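Local coordinates for protein beta-hydroxyacid dehydrogenase, 3-hydroxyisobutyrate dehydrogenase (Saccharomonospora xinjiangensis XJ-54, PDB 6GRL) that probably acts as an NADP-dependent imine reductase, an S-selective oxidoreductase associated with reductive amination, at residues M192-E195 with L196-G199; P229-L232 with T233-K237. One frame throughout, in Å; residues are numbered along the deposited sequence.

Contact 1 of 2, residues M192-E195 with L196-G199; sequences MGYE and LLIG
Two successive turns of the long helix 181-209, which joins the nucleotide-binding domain to the helical C-terminal domain, meet here through Gly-193, Tyr-194 and the side chains of Leu-197 and Ile-198. The backbone bonds run from i+4 to i: Leu-196 N donates to Met-192 O at 3.1 Å, Leu-197 N to Gly-193 O, Ile-198 N to Tyr-194 O, and Gly-199 N to Glu-195 O. The Leu-197 bond is short, 2.9 Å from N to Gly-193 O, but bent, with an N-H...O angle of 143°. Leu-197 also brings its side chain down on the same carbonyl, its CG lying 3.2 Å from Gly-193 O. The first torsion explains this: CG is anti to its own carbonyl carbon (chi1 -73°) and so leans back over the preceding turn. From there Leu-197 CD1 reaches Tyr-194 CD1 at 4.3 Å, a loose apolar touch in which the methyl approaches the ring obliquely. Ile-198 reaches its carbonyls differently: with CG1 anti to the backbone N, the methyl CG2 falls between N and the carbonyl carbon and sits 3.1 Å from Tyr-194 O and 3.5 Å from Glu-195 O. The carboxylate of Glu-195 takes no part in this packing; the chain bends at chi2, and OE1 forms a salt bridge with Arg-274, tying this helix to helix 273-287. One turn further on, Gly-199 O accepts a bond from Thr-203 OG1. This is regular alpha-helical i to i+4 packing, here in the long helix that in this family links the Rossmann-type and C-terminal domains.

Contact 2 of 2, residues P229-L232 with T233-K237; sequences PPLL and TMMGK
The flat groups between Pro-229 and Thr-233 are peptide units, and the Pro-229 carbonyl receives Thr-233 twice. Thr-233 N approaches Pro-229 O at 3.1 Å from 20° off the carbonyl plane, and Thr-233 OG1 adds a weak bond to the same Pro-229 O at 3.3 Å. The hydroxyl can fold back in this way because OG1 stands anti to its own carbonyl carbon, beside the backbone N (chi1 -61°). Met-235 N and Gly-236 N donate to the carbonyls of Leu-231 and Leu-232. Between the Thr-233 and Met-235 bonds, that from Met-234 N to Pro-230 O is weak, at 3.4 Å.

On the flank of the helix, Leu-231 and Met-235 cross obliquely. The Met-235 chain, extended beyond CG, passes 3.4 Å from Leu-231 O with its CG and then sets its methyl CE 4.0 Å from Leu-231 CG and 4.1 Å from Leu-231 CD2. The other branch of the leucine, CD1, is touched more distantly by Met-234 CE, at 4.3 Å; an almost eclipsed chi3 of 9° curls that methyl round. Beyond the helix, Leu-231 rests on Leu-248, and Met-235 on Asp-247, Phe-295 and Ser-296, so this flank faces loops of the C-terminal domain. Pro-229 and Pro-230, which have no backbone N-H to give, occupy the opening turn, where no earlier helical carbonyl awaits one. The whole is characteristic of the first turns of an alpha-helix, with prolines at its N-terminal end and an apolar i to i+4 Leu-Met pair on one flank.

How the contacts relate
Contact 1 comes first along the chain, in the middle of the long helix 181-209; contact 2 follows after helix 214-225, in the opening turns of helix 229-241. Their centres lie about 17 Å apart, and their nearest atoms, about 5 Å apart, do not touch. Both fall in the reductive aminase-like C-terminal domain and neither is part of the Rossmann-type sheet. Contact 1 belongs to the long helix that runs between the two domains, and contact 2 to a shorter helix of the C-terminal bundle. In relatives of this fold, C-terminal domains generally build the dimer with a partner subunit, which would probably cover surfaces left exposed in this single chain.

Contact 1 of 2, residues M192-E195 with L196-G199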
ATOM      1  N   MET A 192      -8.186   2.029  -4.729  1.00 14.83           N
ATOM      2  CA  MET A 192      -9.478   1.419  -4.431  1.00 15.73           C
ATOM      3  C   MET A 192     -10.189   2.157  -3.305  1.00 14.63           C
ATOM      4  O   MET A 192     -11.409   2.357  -3.354  1.00 16.68           O
ATOM      5  CB  MET A 192      -9.284  -0.054  -4.067  1.00 16.82           C
ATOM      6  CG  MET A 192     -10.541  -0.737  -3.554  1.00 17.12           C
ATOM      7  SD  MET A 192     -11.838  -0.789  -4.800  1.00 18.59           S
ATOM      8  CE  MET A 192     -13.296  -0.687  -3.767  1.00 18.71           C
ATOM      9  N   GLY A 193      -9.441   2.575  -2.283  1.00 15.60           N
ATOM     10  CA  GLY A 193     -10.045   3.336  -1.204  1.00 16.78           C
ATOM     11  C   GLY A 193     -10.609   4.662  -1.672  1.00 17.23           C
ATOM     12  O   GLY A 193     -11.691   5.073  -1.245  1.00 16.57           O
ATOM     13  N   TYR A 194      -9.891   5.348  -2.564  1.00 16.24           N
ATOM     14  CA  TYR A 194     -10.385   6.622  -3.070  1.00 13.63           C
ATOM     15  C   TYR A 194     -11.559   6.434  -4.023  1.00 14.59           C
ATOM     16  O   TYR A 194     -12.431   7.305  -4.097  1.00 15.39           O
ATOM     17  CB  TYR A 194      -9.255   7.398  -3.748  1.00 13.72           C
ATOM     18  CG  TYR A 194      -8.378   8.158  -2.775  1.00 14.74           C
ATOM     19  CD1 TYR A 194      -8.908   9.157  -1.966  1.00 16.79           C
ATOM     20  CD2 TYR A 194      -7.021   7.880  -2.669  1.00 16.86           C
ATOM     21  CE1 TYR A 194      -8.110   9.854  -1.076  1.00 16.37           C
ATOM     22  CE2 TYR A 194      -6.217   8.571  -1.783  1.00 16.69           C
ATOM     23  CZ  TYR A 194      -6.766   9.557  -0.990  1.00 16.35           C
ATOM     24  OH  TYR A 194      -5.964  10.245  -0.108  1.00 20.61           O
ATOM     25  N   GLU A 195     -11.599   5.317  -4.760  1.00 14.19           N
ATOM     26  CA  GLU A 195     -12.796   4.986  -5.532  1.00 13.67           C
ATOM     27  C   GLU A 195     -14.011   4.884  -4.618  1.00 15.84           C
ATOM     28  O   GLU A 195     -15.081   5.428  -4.917  1.00 15.25           O
ATOM     29  CB  GLU A 195     -12.602   3.668  -6.288  1.00 14.40           C
ATOM     30  CG  GLU A 195     -11.432   3.615  -7.260  1.00 16.86           C
ATOM     31  CD  GLU A 195     -11.723   4.270  -8.597  1.00 15.59           C
ATOM     32  OE1 GLU A 195     -12.882   4.665  -8.839  1.00 19.00           O
ATOM     33  OE2 GLU A 195     -10.783   4.375  -9.416  1.00 17.88           O
ATOM     34  N   LEU A 196     -13.854   4.179  -3.496  1.00 16.70           N
ATOM     35  CA  LEU A 196     -14.935   4.044  -2.525  1.00 18.07           C
ATOM     36  C   LEU A 196     -15.311   5.393  -1.928  1.00 16.94           C
ATOM     37  O   LEU A 196     -16.499   5.705  -1.771  1.00 15.52           O
ATOM     38  CB  LEU A 196     -14.509   3.066  -1.425  1.00 19.93           C
ATOM     39  CG  LEU A 196     -15.466   2.612  -0.319  1.00 21.95           C
ATOM     40  CD1 LEU A 196     -15.036   1.247   0.188  1.00 22.69           C
ATOM     41  CD2 LEU A 196     -15.512   3.602   0.835  1.00 22.72           C
ATOM     42  N   LEU A 197     -14.311   6.209  -1.591  1.00 17.15           N
ATOM     43  CA  LEU A 197     -14.573   7.429  -0.834  1.00 18.42           C
ATOM     44  C   LEU A 197     -15.236   8.497  -1.695  1.00 15.56           C
ATOM     45  O   LEU A 197     -16.116   9.223  -1.216  1.00 17.86           O
ATOM     46  CB  LEU A 197     -13.273   7.952  -0.224  1.00 18.74           C
ATOM     47  CG  LEU A 197     -12.715   7.149   0.953  1.00 19.41           C
ATOM     48  CD1 LEU A 197     -11.301   7.597   1.276  1.00 18.77           C
ATOM     49  CD2 LEU A 197     -13.613   7.272   2.172  1.00 24.55           C
ATOM     50  N   ILE A 198     -14.833   8.620  -2.961  1.00 14.44           N
ATOM     51  CA  ILE A 198     -15.462   9.619  -3.820  1.00 15.26           C
ATOM     52  C   ILE A 198     -16.871   9.180  -4.205  1.00 16.96           C
ATOM     53  O   ILE A 198     -17.788  10.004  -4.301  1.00 14.44           O
ATOM     54  CB  ILE A 198     -14.588   9.918  -5.054  1.00 15.29           C
ATOM     55  CG1 ILE A 198     -15.133  11.132  -5.812  1.00 18.22           C
ATOM     56  CG2 ILE A 198     -14.497   8.716  -5.983  1.00 16.12           C
ATOM     57  CD1 ILE A 198     -15.186  12.402  -4.986  1.00 18.66           C
ATOM     58  N   GLY A 199     -17.077   7.877  -4.415  1.00 15.01           N
ATOM     59  CA  GLY A 199     -18.430   7.381  -4.595  1.00 14.69           C
ATOM     60  C   GLY A 199     -19.284   7.600  -3.364  1.00 15.58           C
ATOM     61  O   GLY A 199     -20.485   7.863  -3.473  1.00 15.17           O
TER

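Contact 2 of 2, residues P229-L232 with T233-K237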
ATOM      1  N   PRO A 229     -16.872  -7.154   1.440  1.00 29.01           N
ATOM      2  CA  PRO A 229     -15.657  -7.987   1.346  1.00 28.71           C
ATOM      3  C   PRO A 229     -15.949  -9.413   0.900  1.00 28.98           C
ATOM      4  O   PRO A 229     -15.235  -9.932   0.028  1.00 31.81           O
ATOM      5  CB  PRO A 229     -15.091  -7.941   2.773  1.00 29.61           C
ATOM      6  CG  PRO A 229     -15.444  -6.583   3.233  1.00 30.64           C
ATOM      7  CD  PRO A 229     -16.779  -6.237   2.596  1.00 30.48           C
ATOM      8  N   PRO A 230     -16.969 -10.093   1.447  1.00 31.79           N
ATOM      9  CA  PRO A 230     -17.260 -11.441   0.925  1.00 32.52           C
ATOM     10  C   PRO A 230     -17.678 -11.441  -0.535  1.00 32.57           C
ATOM     11  O   PRO A 230     -17.434 -12.425  -1.242  1.00 33.45           O
ATOM     12  CB  PRO A 230     -18.389 -11.941   1.839  1.00 33.04           C
ATOM     13  CG  PRO A 230     -19.003 -10.714   2.384  1.00 34.22           C
ATOM     14  CD  PRO A 230     -17.867  -9.765   2.571  1.00 32.63           C
ATOM     15  N   LEU A 231     -18.297 -10.358  -1.010  1.00 30.51           N
ATOM     16  CA  LEU A 231     -18.679 -10.271  -2.416  1.00 28.47           C
ATOM     17  C   LEU A 231     -17.474  -9.995  -3.307  1.00 29.06           C
ATOM     18  O   LEU A 231     -17.402 -10.500  -4.433  1.00 29.94           O
ATOM     19  CB  LEU A 231     -19.741  -9.187  -2.601  1.00 28.56           C
ATOM     20  CG  LEU A 231     -20.333  -9.020  -4.001  1.00 28.94           C
ATOM     21  CD1 LEU A 231     -21.081 -10.276  -4.424  1.00 29.30           C
ATOM     22  CD2 LEU A 231     -21.249  -7.807  -4.048  1.00 26.71           C
ATOM     23  N   LEU A 232     -16.521  -9.196  -2.821  1.00 27.54           N
ATOM     24  CA  LEU A 232     -15.335  -8.891  -3.616  1.00 25.12           C
ATOM     25  C   LEU A 232     -14.468 -10.128  -3.816  1.00 26.50           C
ATOM     26  O   LEU A 232     -13.921 -10.341  -4.904  1.00 25.74           O
ATOM     27  CB  LEU A 232     -14.531  -7.773  -2.952  1.00 26.08           C
ATOM     28  CG  LEU A 232     -15.255  -6.438  -2.773  1.00 26.96           C
ATOM     29  CD1 LEU A 232     -14.354  -5.422  -2.087  1.00 26.59           C
ATOM     30  CD2 LEU A 232     -15.748  -5.910  -4.111  1.00 28.68           C
ATOM     31  N   THR A 233     -14.327 -10.951  -2.775  1.00 26.04           N
ATOM     32  CA  THR A 233     -13.548 -12.177  -2.903  1.00 27.82           C
ATOM     33  C   THR A 233     -14.174 -13.121  -3.921  1.00 30.48           C
ATOM     34  O   THR A 233     -13.466 -13.740  -4.723  1.00 30.42           O
ATOM     35  CB  THR A 233     -13.421 -12.861  -1.540  1.00 30.78           C
ATOM     36  OG1 THR A 233     -12.740 -11.988  -0.628  1.00 31.05           O
ATOM     37  CG2 THR A 233     -12.641 -14.162  -1.661  1.00 31.53           C
ATOM     38  N   MET A 234     -15.505 -13.233  -3.911  1.00 30.87           N
ATOM     39  CA  MET A 234     -16.181 -14.103  -4.866  1.00 36.00           C
ATOM     40  C   MET A 234     -16.012 -13.598  -6.294  1.00 31.10           C
ATOM     41  O   MET A 234     -15.801 -14.393  -7.217  1.00 30.63           O
ATOM     42  CB  MET A 234     -17.661 -14.221  -4.507  1.00 41.47           C
ATOM     43  CG  MET A 234     -17.978 -15.350  -3.539  1.00 50.75           C
ATOM     44  SD  MET A 234     -19.748 -15.591  -3.276  1.00 57.91           S
ATOM     45  CE  MET A 234     -20.444 -14.505  -4.520  1.00 54.86           C
ATOM     46  N   MET A 235     -16.100 -12.281  -6.494  1.00 28.74           N
ATOM     47  CA  MET A 235     -15.936 -11.728  -7.835  1.00 26.77           C
ATOM     48  C   MET A 235     -14.525 -11.959  -8.359  1.00 27.26           C
ATOM     49  O   MET A 235     -14.332 -12.213  -9.553  1.00 27.70           O
ATOM     50  CB  MET A 235     -16.270 -10.237  -7.836  1.00 25.91           C
ATOM     51  CG  MET A 235     -17.757  -9.940  -7.801  1.00 26.43           C
ATOM     52  SD  MET A 235     -18.111  -8.222  -8.211  1.00 24.95           S
ATOM     53  CE  MET A 235     -19.876  -8.166  -7.910  1.00 24.81           C
ATOM     54  N   GLY A 236     -13.524 -11.871  -7.481  1.00 27.29           N
ATOM     55  CA  GLY A 236     -12.167 -12.180  -7.891  1.00 28.05           C
ATOM     56  C   GLY A 236     -11.990 -13.631  -8.290  1.00 30.24           C
ATOM     57  O   GLY A 236     -11.207 -13.940  -9.192  1.00 31.01           O
ATOM     58  N   LYS A 237     -12.714 -14.539  -7.631  1.00 31.41           N
ATOM     59  CA  LYS A 237     -12.654 -15.947  -8.007  1.00 33.70           C
ATOM     60  C   LYS A 237     -13.322 -16.186  -9.356  1.00 33.99           C
ATOM     61  O   LYS A 237     -12.832 -16.982 -10.164  1.00 35.52           O
ATOM     62  CB  LYS A 237     -13.305 -16.809  -6.926  1.00 40.80           C
ATOM     63  CG  LYS A 237     -12.390 -17.138  -5.759  1.00 42.74           C
ATOM     64  CD  LYS A 237     -12.507 -18.603  -5.367  1.00 47.68           C
ATOM     65  CE  LYS A 237     -13.774 -18.863  -4.572  1.00 49.49           C
ATOM     66  NZ  LYS A 237     -13.666 -18.350  -3.177  1.00 49.87           N
TER